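Local structure of aminotransferase, class V family protein (Trichomonas vaginalis, 5F8V) at residues A[161-166]-A[299-304]; A[99-104]-A[155-160]; A[53-58]-A[253-258]. The protein probably catalyses the pyridoxal-phosphate-dependent transfer of an amino group between O-phospho-L-serine and 2-oxoglutarate, a step of serine biosynthesis. All coordinates share one frame; numbering follows the deposited sequence.

Interaction 1 (A[161-166]-A[299-304])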
loop_
_atom_site.group_PDB
_atom_site.type_symbol
_atom_site.label_atom_id
_atom_site.label_comp_id
_atom_site.label_asym_id
_atom_site.label_seq_id
_atom_site.Cartn_x
_atom_site.Cartn_y
_atom_site.Cartn_z
ATOM N N GLY A 161 -6.987 15.096 -20.172
ATOM C CA GLY A 161 -8.342 15.601 -19.916
ATOM C C GLY A 161 -9.394 15.056 -20.875
ATOM O O GLY A 161 -10.287 15.791 -21.290
ATOM N N ILE A 162 -9.273 13.772 -21.216
ATOM C CA ILE A 162 -10.226 13.054 -22.092
ATOM C C ILE A 162 -11.026 12.048 -21.247
ATOM O O ILE A 162 -10.441 11.155 -20.653
ATOM C CB ILE A 162 -9.490 12.329 -23.239
ATOM C CG1 ILE A 162 -8.730 13.362 -24.090
ATOM C CG2 ILE A 162 -10.469 11.546 -24.122
ATOM C CD1 ILE A 162 -7.973 12.802 -25.274
ATOM N N GLU A 163 -12.347 12.210 -21.198
ATOM C CA GLU A 163 -13.237 11.381 -20.381
ATOM C C GLU A 163 -14.369 10.836 -21.229
ATOM O O GLU A 163 -14.914 11.540 -22.075
ATOM C CB GLU A 163 -13.835 12.189 -19.218
ATOM C CG GLU A 163 -14.571 11.359 -18.162
ATOM C CD GLU A 163 -14.994 12.167 -16.940
ATOM O OE1 GLU A 163 -15.434 13.325 -17.094
ATOM O OE2 GLU A 163 -14.889 11.646 -15.808
ATOM N N PHE A 164 -14.726 9.580 -20.986
ATOM C CA PHE A 164 -15.845 8.947 -21.663
ATOM C C PHE A 164 -17.113 9.363 -20.965
ATOM O O PHE A 164 -17.161 9.350 -19.735
ATOM C CB PHE A 164 -15.733 7.426 -21.594
ATOM C CG PHE A 164 -14.718 6.851 -22.523
ATOM C CD1 PHE A 164 -15.116 6.188 -23.685
ATOM C CD2 PHE A 164 -13.364 6.952 -22.240
ATOM C CE1 PHE A 164 -14.178 5.648 -24.546
ATOM C CE2 PHE A 164 -12.422 6.411 -23.094
ATOM C CZ PHE A 164 -12.830 5.747 -24.245
ATOM N N GLN A 165 -18.139 9.715 -21.730
ATOM C CA GLN A 165 -19.453 10.025 -21.152
ATOM C C GLN A 165 -20.255 8.756 -20.815
ATOM O O GLN A 165 -21.039 8.756 -19.867
ATOM C CB GLN A 165 -20.251 10.946 -22.080
ATOM C CG GLN A 165 -19.558 12.282 -22.310
ATOM C CD GLN A 165 -20.461 13.334 -22.932
ATOM O OE1 GLN A 165 -21.294 13.030 -23.788
ATOM N NE2 GLN A 165 -20.294 14.588 -22.507
ATOM N N GLN A 166 -20.051 7.693 -21.595
ATOM C CA GLN A 166 -20.689 6.388 -21.366
ATOM C C GLN A 166 -19.707 5.267 -21.700
ATOM O O GLN A 166 -18.728 5.501 -22.406
ATOM C CB GLN A 166 -21.962 6.265 -22.215
ATOM C CG GLN A 166 -21.720 6.184 -23.718
ATOM C CD GLN A 166 -22.899 6.669 -24.544
ATOM O OE1 GLN A 166 -23.560 5.885 -25.229
ATOM N NE2 GLN A 166 -23.164 7.971 -24.490
ATOM N N TRP A 299 -15.814 14.950 -25.252
ATOM C CA TRP A 299 -14.749 14.206 -24.550
ATOM C C TRP A 299 -14.059 14.970 -23.392
ATOM O O TRP A 299 -13.115 14.447 -22.788
ATOM C CB TRP A 299 -13.689 13.777 -25.562
ATOM C CG TRP A 299 -14.225 12.937 -26.675
ATOM C CD1 TRP A 299 -14.273 13.265 -28.002
ATOM C CD2 TRP A 299 -14.788 11.627 -26.563
ATOM N NE1 TRP A 299 -14.832 12.239 -28.723
ATOM C CE2 TRP A 299 -15.156 11.218 -27.866
ATOM C CE3 TRP A 299 -15.015 10.754 -25.490
ATOM C CZ2 TRP A 299 -15.751 9.972 -28.125
ATOM C CZ3 TRP A 299 -15.602 9.506 -25.748
ATOM C CH2 TRP A 299 -15.967 9.132 -27.060
ATOM N N ARG A 300 -14.528 16.172 -23.061
ATOM C CA ARG A 300 -13.882 16.973 -22.018
ATOM C C ARG A 300 -14.111 16.402 -20.618
ATOM O O ARG A 300 -15.246 16.162 -20.214
ATOM C CB ARG A 300 -14.331 18.432 -22.068
ATOM C CG ARG A 300 -13.566 19.252 -23.088
ATOM C CD ARG A 300 -14.040 20.696 -23.130
ATOM N NE ARG A 300 -13.056 21.569 -23.784
ATOM C CZ ARG A 300 -13.230 22.868 -24.012
ATOM N NH1 ARG A 300 -14.358 23.480 -23.664
ATOM N NH2 ARG A 300 -12.264 23.568 -24.603
ATOM N N SER A 301 -13.011 16.189 -19.898
ATOM C CA SER A 301 -13.046 15.695 -18.534
ATOM C C SER A 301 -13.665 16.709 -17.580
ATOM O O SER A 301 -13.424 17.918 -17.698
ATOM C CB SER A 301 -11.633 15.344 -18.076
ATOM O OG SER A 301 -11.584 14.935 -16.724
ATOM N N ARG A 302 -14.475 16.201 -16.646
ATOM C CA ARG A 302 -14.973 17.004 -15.539
ATOM C C ARG A 302 -13.922 17.127 -14.440
ATOM O O ARG A 302 -14.024 18.017 -13.613
ATOM C CB ARG A 302 -16.239 16.392 -14.922
ATOM C CG ARG A 302 -17.428 16.242 -15.867
ATOM C CD ARG A 302 -18.431 15.193 -15.379
ATOM N NE ARG A 302 -17.742 13.932 -15.104
ATOM C CZ ARG A 302 -17.649 13.322 -13.920
ATOM N NH1 ARG A 302 -18.295 13.771 -12.844
ATOM N NH2 ARG A 302 -16.920 12.207 -13.825
ATOM N N MET A 303 -12.951 16.213 -14.413
ATOM C CA MET A 303 -12.010 16.060 -13.302
ATOM C C MET A 303 -10.662 16.739 -13.544
ATOM O O MET A 303 -10.050 17.236 -12.606
ATOM C CB MET A 303 -11.756 14.572 -13.035
ATOM C CG MET A 303 -12.978 13.737 -12.656
ATOM S SD MET A 303 -13.583 14.054 -10.976
ATOM C CE MET A 303 -14.851 15.260 -11.339
ATOM N N ASN A 304 -10.187 16.725 -14.789
ATOM C CA ASN A 304 -8.877 17.273 -15.135
ATOM C C ASN A 304 -9.015 18.149 -16.370
ATOM O O ASN A 304 -9.432 17.678 -17.431
ATOM C CB ASN A 304 -7.875 16.145 -15.385
ATOM C CG ASN A 304 -7.821 15.140 -14.242
ATOM O OD1 ASN A 304 -8.549 14.140 -14.253
ATOM N ND2 ASN A 304 -6.994 15.423 -13.222
HETATM O O HOH W 1 -16.740 13.828 -21.399
#
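Ile162 and Arg300 form a single backbone bridge between the short strand 162-163 and the irregular chain 299-304, flanked by two hydrogen bonds. Ser301 N donates to Gly161 O over 3.1 Å, and Glu163 N to Trp299 O over 2.8 Å. Gly161, part of a G1 bulge facing Glu157, suits its place through its positive phi (67°) and because Asn304 O lies only 3.4 Å from its CA. A water sits 3.0 Å from both Glu163 O and Arg300 O and bridges them.

Glu163 carries the polar side of the contact. With CG anti to the backbone N (chi1 -169°) and the chain extended, its carboxylate reaches past Ser301 to Arg302 in a side-on salt bridge, Arg302 NE 3.1 Å from Glu163 OE1 and NH2 2.9 Å from OE2. Arg302 N also donates to OE1, from the opposite face of the carboxylate to NE, so this buried oxygen is held by two donors of one residue. Asn181 also binds OE2, Ser184 OG binds Arg302 NH2, and Asp271 pairs with Arg302 NH1. Ser301 OG accepts from Met303 N and Asn304 N, an ST turn and ST motif, and meets Asn156.

At the other end Trp299 turns its edge to the face of Phe164, Trp299 CZ3 lying 3.9 Å from Phe164 CD1, with planes 76° apart. The contact thus ties strand 162-163, near the central sheet, to the approach of strand 304-307, an arrangement consistent with the domain junction of a class-V aminotransferase.

Interaction 2 (A[99-104]-A[155-160])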
loop_
_atom_site.group_PDB
_atom_site.type_symbol
_atom_site.label_atom_id
_atom_site.label_comp_id
_atom_site.label_asym_id
_atom_site.label_seq_id
_atom_site.Cartn_x
_atom_site.Cartn_y
_atom_site.Cartn_z
ATOM N N LEU A 99 -7.526 -0.110 -25.483
ATOM C CA LEU A 99 -7.769 1.167 -26.162
ATOM C C LEU A 99 -6.954 2.220 -25.423
ATOM O O LEU A 99 -7.202 2.488 -24.244
ATOM C CB LEU A 99 -9.250 1.535 -26.164
ATOM C CG LEU A 99 -9.597 2.924 -26.734
ATOM C CD1 LEU A 99 -9.479 2.954 -28.242
ATOM C CD2 LEU A 99 -10.985 3.369 -26.298
ATOM N N CYS A 100 -5.993 2.813 -26.122
ATOM C CA CYS A 100 -5.085 3.796 -25.537
ATOM C C CYS A 100 -5.507 5.199 -25.948
ATOM O O CYS A 100 -5.266 5.621 -27.075
ATOM C CB CYS A 100 -3.649 3.504 -25.973
ATOM S SG CYS A 100 -3.055 1.855 -25.513
ATOM N N THR A 101 -6.168 5.909 -25.036
ATOM C CA THR A 101 -6.631 7.271 -25.292
ATOM C C THR A 101 -5.701 8.340 -24.708
ATOM O O THR A 101 -5.890 9.524 -24.958
ATOM C CB THR A 101 -8.038 7.486 -24.719
ATOM O OG1 THR A 101 -8.034 7.179 -23.320
ATOM C CG2 THR A 101 -9.054 6.596 -25.450
ATOM N N GLY A 102 -4.720 7.924 -23.916
ATOM C CA GLY A 102 -3.805 8.857 -23.267
ATOM C C GLY A 102 -2.691 8.121 -22.557
ATOM O O GLY A 102 -2.409 6.961 -22.861
ATOM N N THR A 103 -2.077 8.783 -21.584
ATOM C CA THR A 103 -0.878 8.258 -20.929
ATOM C C THR A 103 -1.129 7.003 -20.079
ATOM O O THR A 103 -0.348 6.080 -20.148
ATOM C CB THR A 103 -0.206 9.349 -20.075
ATOM O OG1 THR A 103 0.071 10.480 -20.911
ATOM C CG2 THR A 103 1.076 8.863 -19.442
ATOM N N TRP A 104 -2.201 6.960 -19.295
ATOM C CA TRP A 104 -2.381 5.845 -18.350
ATOM C C TRP A 104 -2.831 4.546 -19.022
ATOM O O TRP A 104 -2.325 3.472 -18.684
ATOM C CB TRP A 104 -3.308 6.227 -17.195
ATOM C CG TRP A 104 -2.737 7.330 -16.356
ATOM C CD1 TRP A 104 -3.233 8.587 -16.211
ATOM C CD2 TRP A 104 -1.530 7.282 -15.586
ATOM N NE1 TRP A 104 -2.425 9.325 -15.386
ATOM C CE2 TRP A 104 -1.372 8.547 -14.982
ATOM C CE3 TRP A 104 -0.566 6.290 -15.347
ATOM C CZ2 TRP A 104 -0.287 8.852 -14.148
ATOM C CZ3 TRP A 104 0.522 6.594 -14.513
ATOM C CH2 TRP A 104 0.647 7.865 -13.930
ATOM N N ASP A 155 -11.212 5.336 -18.225
ATOM C CA ASP A 155 -12.427 6.140 -18.295
ATOM C C ASP A 155 -12.127 7.640 -18.251
ATOM O O ASP A 155 -12.834 8.417 -18.880
ATOM C CB ASP A 155 -13.396 5.753 -17.175
ATOM C CG ASP A 155 -14.827 6.099 -17.507
ATOM O OD1 ASP A 155 -15.292 5.735 -18.600
ATOM O OD2 ASP A 155 -15.489 6.734 -16.671
ATOM N N ASN A 156 -11.083 8.038 -17.521
ATOM C CA ASN A 156 -10.674 9.444 -17.452
ATOM C C ASN A 156 -9.153 9.605 -17.515
ATOM O O ASN A 156 -8.442 9.237 -16.576
ATOM C CB ASN A 156 -11.239 10.105 -16.186
ATOM C CG ASN A 156 -10.896 11.581 -16.108
ATOM O OD1 ASN A 156 -11.430 12.397 -16.860
ATOM N ND2 ASN A 156 -9.953 11.921 -15.242
ATOM N N GLU A 157 -8.650 10.141 -18.628
ATOM C CA GLU A 157 -7.204 10.358 -18.773
ATOM C C GLU A 157 -6.832 11.694 -18.135
ATOM O O GLU A 157 -7.259 12.754 -18.583
ATOM C CB GLU A 157 -6.765 10.264 -20.236
ATOM C CG GLU A 157 -6.727 8.837 -20.759
ATOM C CD GLU A 157 -5.530 8.017 -20.293
ATOM O OE1 GLU A 157 -4.657 8.554 -19.578
ATOM O OE2 GLU A 157 -5.439 6.815 -20.655
ATOM N N THR A 158 -6.056 11.602 -17.061
ATOM C CA THR A 158 -5.773 12.701 -16.141
ATOM C C THR A 158 -4.920 13.810 -16.795
ATOM O O THR A 158 -5.159 15.008 -16.575
ATOM C CB THR A 158 -5.078 12.114 -14.879
ATOM O OG1 THR A 158 -5.784 10.931 -14.473
ATOM C CG2 THR A 158 -5.069 13.054 -13.718
ATOM N N ILE A 159 -3.958 13.411 -17.621
ATOM C CA ILE A 159 -3.016 14.354 -18.241
ATOM C C ILE A 159 -3.612 15.021 -19.493
ATOM O O ILE A 159 -3.397 16.215 -19.732
ATOM C CB ILE A 159 -1.669 13.657 -18.555
ATOM C CG1 ILE A 159 -1.047 13.129 -17.259
ATOM C CG2 ILE A 159 -0.705 14.608 -19.263
ATOM C CD1 ILE A 159 0.027 12.081 -17.466
ATOM N N GLN A 160 -4.350 14.245 -20.284
ATOM C CA GLN A 160 -4.962 14.746 -21.517
ATOM C C GLN A 160 -6.326 15.416 -21.279
ATOM O O GLN A 160 -6.768 16.221 -22.097
ATOM C CB GLN A 160 -5.100 13.622 -22.534
ATOM C CG GLN A 160 -3.784 13.154 -23.144
ATOM C CD GLN A 160 -2.962 12.264 -22.232
ATOM O OE1 GLN A 160 -3.496 11.515 -21.419
ATOM N NE2 GLN A 160 -1.654 12.340 -22.370
#
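Gln160 and Glu157 reach across to the start of helix 103-115 and bind the amides of its first turn. Gln160 folds at its second torsion (chi2 77°), which brings its amide back toward Thr103. OE1 accepts from Thr103 N over 3.1 Å, the donor standing well above the carbonyl plane, while NE2 donates almost straight to Thr103 OG1 over 2.9 Å, the hydroxyl lying in the amide plane. Thr103 can receive this bond because OG1 sits beside its backbone N (chi1 -56°); one flat amide thus spans two groups of the same residue and is fixed in rotation. Glutamine, donor and acceptor at once, fits the task.

Glu157 is turned back in the same way (chi2 -76°). Its OE1 takes Trp104 N over 2.9 Å on its syn lone pair, and OE2 goes on to Ser105 OG. A negative group here probably gains from the partial positive charge of the helix start. Glycine suits the N-cap position 102 because a CB would point at the other segment and collide with Gln160 OE1 and Glu157 CG.

Ile159 CD1 adds apolar packing, 3.8 Å from Thr103 CB. The Trp104 indole runs nearly parallel to the Glu157 carboxylate, and its NE1 lies 3.8 Å from Thr158 OG1. That hydroxyl is hydrogen-bonded to O3 of the pyridoxal phosphate carried by Lys202 and to Ser180. The arrangement belongs to the cofactor site of a fold-type I aminotransferase, where, as in other phosphoserine aminotransferases, the tryptophan at this helix start probably covers the pyridine ring.

Interaction 3 (A[53-58]-A[253-258])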
loop_
_atom_site.group_PDB
_atom_site.type_symbol
_atom_site.label_atom_id
_atom_site.label_comp_id
_atom_site.label_asym_id
_atom_site.label_seq_id
_atom_site.Cartn_x
_atom_site.Cartn_y
_atom_site.Cartn_z
ATOM N N LYS A 53 -15.817 -4.331 6.931
ATOM C CA LYS A 53 -17.130 -4.802 6.491
ATOM C C LYS A 53 -18.009 -3.608 6.135
ATOM O O LYS A 53 -18.542 -3.539 5.035
ATOM C CB LYS A 53 -17.787 -5.644 7.596
ATOM C CG LYS A 53 -19.099 -6.319 7.231
ATOM C CD LYS A 53 -19.639 -7.083 8.445
ATOM C CE LYS A 53 -21.145 -7.290 8.386
ATOM N NZ LYS A 53 -21.722 -7.580 9.731
ATOM N N GLU A 54 -18.116 -2.665 7.067
ATOM C CA GLU A 54 -18.900 -1.445 6.871
ATOM C C GLU A 54 -18.425 -0.648 5.643
ATOM O O GLU A 54 -19.240 -0.240 4.812
ATOM C CB GLU A 54 -18.845 -0.575 8.133
ATOM C CG GLU A 54 -19.698 0.682 8.077
ATOM C CD GLU A 54 -19.465 1.581 9.272
ATOM O OE1 GLU A 54 -18.995 2.727 9.080
ATOM O OE2 GLU A 54 -19.738 1.143 10.401
ATOM N N ALA A 55 -17.111 -0.447 5.528
ATOM C CA ALA A 55 -16.533 0.280 4.384
ATOM C C ALA A 55 -16.897 -0.367 3.043
ATOM O O ALA A 55 -17.223 0.330 2.069
ATOM C CB ALA A 55 -15.027 0.384 4.532
ATOM N N THR A 56 -16.869 -1.697 3.002
ATOM C CA THR A 56 -17.211 -2.448 1.796
ATOM C C THR A 56 -18.687 -2.264 1.418
ATOM O O THR A 56 -19.023 -1.968 0.257
ATOM C CB THR A 56 -16.892 -3.954 1.975
ATOM O OG1 THR A 56 -15.519 -4.114 2.377
ATOM C CG2 THR A 56 -17.134 -4.723 0.682
ATOM N N GLU A 57 -19.550 -2.451 2.411
ATOM C CA GLU A 57 -20.994 -2.267 2.258
ATOM C C GLU A 57 -21.339 -0.838 1.838
ATOM O O GLU A 57 -22.166 -0.631 0.955
ATOM C CB GLU A 57 -21.730 -2.630 3.569
ATOM C CG GLU A 57 -21.877 -4.132 3.807
ATOM C CD GLU A 57 -22.215 -4.502 5.250
ATOM O OE1 GLU A 57 -22.586 -3.618 6.057
ATOM O OE2 GLU A 57 -22.102 -5.692 5.593
ATOM N N ARG A 58 -20.700 0.143 2.464
ATOM C CA ARG A 58 -20.993 1.548 2.169
ATOM C C ARG A 58 -20.655 1.866 0.703
ATOM O O ARG A 58 -21.425 2.531 0.011
ATOM C CB ARG A 58 -20.253 2.486 3.125
ATOM C CG ARG A 58 -20.776 3.909 3.104
ATOM C CD ARG A 58 -20.120 4.800 4.145
ATOM N NE ARG A 58 -20.192 4.297 5.520
ATOM C CZ ARG A 58 -21.215 4.435 6.370
ATOM N NH1 ARG A 58 -22.338 5.074 6.042
ATOM N NH2 ARG A 58 -21.098 3.937 7.602
ATOM N N PHE A 253 -9.979 5.653 6.297
ATOM C CA PHE A 253 -10.072 7.013 5.780
ATOM C C PHE A 253 -10.940 7.087 4.524
ATOM O O PHE A 253 -11.712 8.025 4.357
ATOM C CB PHE A 253 -8.696 7.632 5.536
ATOM C CG PHE A 253 -8.735 9.130 5.467
ATOM C CD1 PHE A 253 -8.728 9.790 4.243
ATOM C CD2 PHE A 253 -8.840 9.880 6.628
ATOM C CE1 PHE A 253 -8.779 11.175 4.189
ATOM C CE2 PHE A 253 -8.906 11.261 6.578
ATOM C CZ PHE A 253 -8.876 11.908 5.357
ATOM N N ALA A 254 -10.826 6.088 3.660
ATOM C CA ALA A 254 -11.729 5.950 2.530
ATOM C C ALA A 254 -13.184 5.945 2.981
ATOM O O ALA A 254 -14.014 6.646 2.404
ATOM C CB ALA A 254 -11.413 4.681 1.754
ATOM N N ASN A 255 -13.470 5.179 4.034
ATOM C CA ASN A 255 -14.817 5.075 4.598
ATOM C C ASN A 255 -15.354 6.417 5.089
ATOM O O ASN A 255 -16.538 6.718 4.918
ATOM C CB ASN A 255 -14.853 4.031 5.726
ATOM C CG ASN A 255 -16.266 3.645 6.141
ATOM O OD1 ASN A 255 -17.218 3.765 5.371
ATOM N ND2 ASN A 255 -16.399 3.153 7.363
ATOM N N HIS A 256 -14.484 7.222 5.690
ATOM C CA HIS A 256 -14.862 8.575 6.097
ATOM C C HIS A 256 -15.311 9.416 4.901
ATOM O O HIS A 256 -16.316 10.116 4.982
ATOM C CB HIS A 256 -13.733 9.275 6.863
ATOM C CG HIS A 256 -13.803 9.087 8.343
ATOM N ND1 HIS A 256 -14.877 9.513 9.092
ATOM C CD2 HIS A 256 -12.922 8.548 9.220
ATOM C CE1 HIS A 256 -14.665 9.227 10.365
ATOM N NE2 HIS A 256 -13.483 8.646 10.470
ATOM N N ILE A 257 -14.575 9.323 3.797
ATOM C CA ILE A 257 -14.949 9.990 2.556
ATOM C C ILE A 257 -16.248 9.417 1.975
ATOM O O ILE A 257 -17.078 10.183 1.506
ATOM C CB ILE A 257 -13.816 9.967 1.494
ATOM C CG1 ILE A 257 -12.612 10.781 1.986
ATOM C CG2 ILE A 257 -14.312 10.552 0.166
ATOM C CD1 ILE A 257 -11.333 10.522 1.220
ATOM N N PHE A 258 -16.443 8.101 2.024
ATOM C CA PHE A 258 -17.708 7.509 1.543
ATOM C C PHE A 258 -18.912 8.115 2.285
ATOM O O PHE A 258 -19.901 8.515 1.666
ATOM C CB PHE A 258 -17.723 5.976 1.678
ATOM C CG PHE A 258 -16.636 5.254 0.903
ATOM C CD1 PHE A 258 -15.974 5.834 -0.189
ATOM C CD2 PHE A 258 -16.288 3.959 1.262
ATOM C CE1 PHE A 258 -14.978 5.136 -0.869
ATOM C CE2 PHE A 258 -15.298 3.264 0.582
ATOM C CZ PHE A 258 -14.639 3.854 -0.480
#
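Glu54 opens the contact by reaching from helix 46-63 to Asn255 on helix 248-263. The axes of the two short segments pass 9.5 Å apart and run in broadly the same direction, 40° apart. Glu54 is extended, which suits a partly exposed residue that must span the gap. Its OE1 accepts from Asn255 ND2 over 3.1 Å and, in a salt bridge within helix 46-63, from Arg58 NH2 over 2.8 Å; the two donors come from opposite faces of the carboxylate plane. Glu51 is a second acceptor for ND2.

Ala55 marks the nearest approach of the backbones, its CA 5.1 Å from that of Asn255. A methyl group suits such closeness: CB stands over the face of the amide, 3.8 Å from Asn255 CG. Its carbonyl oxygen comes within 3.8 Å of Phe258 CE2.

Arg58 closes the segment. A bend at its third torsion (chi3 -55°) turns the guanidinium back toward Glu54, and NE donates to Asn255 OD1 over 3.0 Å in a noticeably bent bond. Both Asn255 OD1 and Glu54 OE1 lie at the guanidinium edge, near its plane, while Glu262 takes NH1. The aliphatic part is used too, CD packing on Phe258 CB at 3.6 Å. Phe258 then continues inward to Phe73 of the central sheet.

Asn255, with CG anti to its backbone N (chi1 -167°), thus uses both ends of one amide. The chemistry implies a directional link, largely polar, in which the amide adds a bond to each partner of the salt bridge and is itself fixed in rotation.

How the interactions relate
All three contacts are buried, but interactions 1 and 2 lie about 12 and 10 Å from the centre of the chain, against about 17 Å for interaction 3. The first two, centres about 9 Å apart, each include one strand of the antiparallel pair 156-157 and 162-163, and touch: Asn156 meets Ser301 OG and Asn304 OD1 in probable hydrogen bonds. Interaction 3, its centre about 26 Å from that of interaction 1, joins two regular helices. Interaction 1 pairs backbone with backbone and adds a buried salt bridge; in interaction 2 side chains bind the amides of a helix start. Interaction 3 bonds through side chains, buried on its asparagine and phenylalanine side, with a partly exposed charged edge.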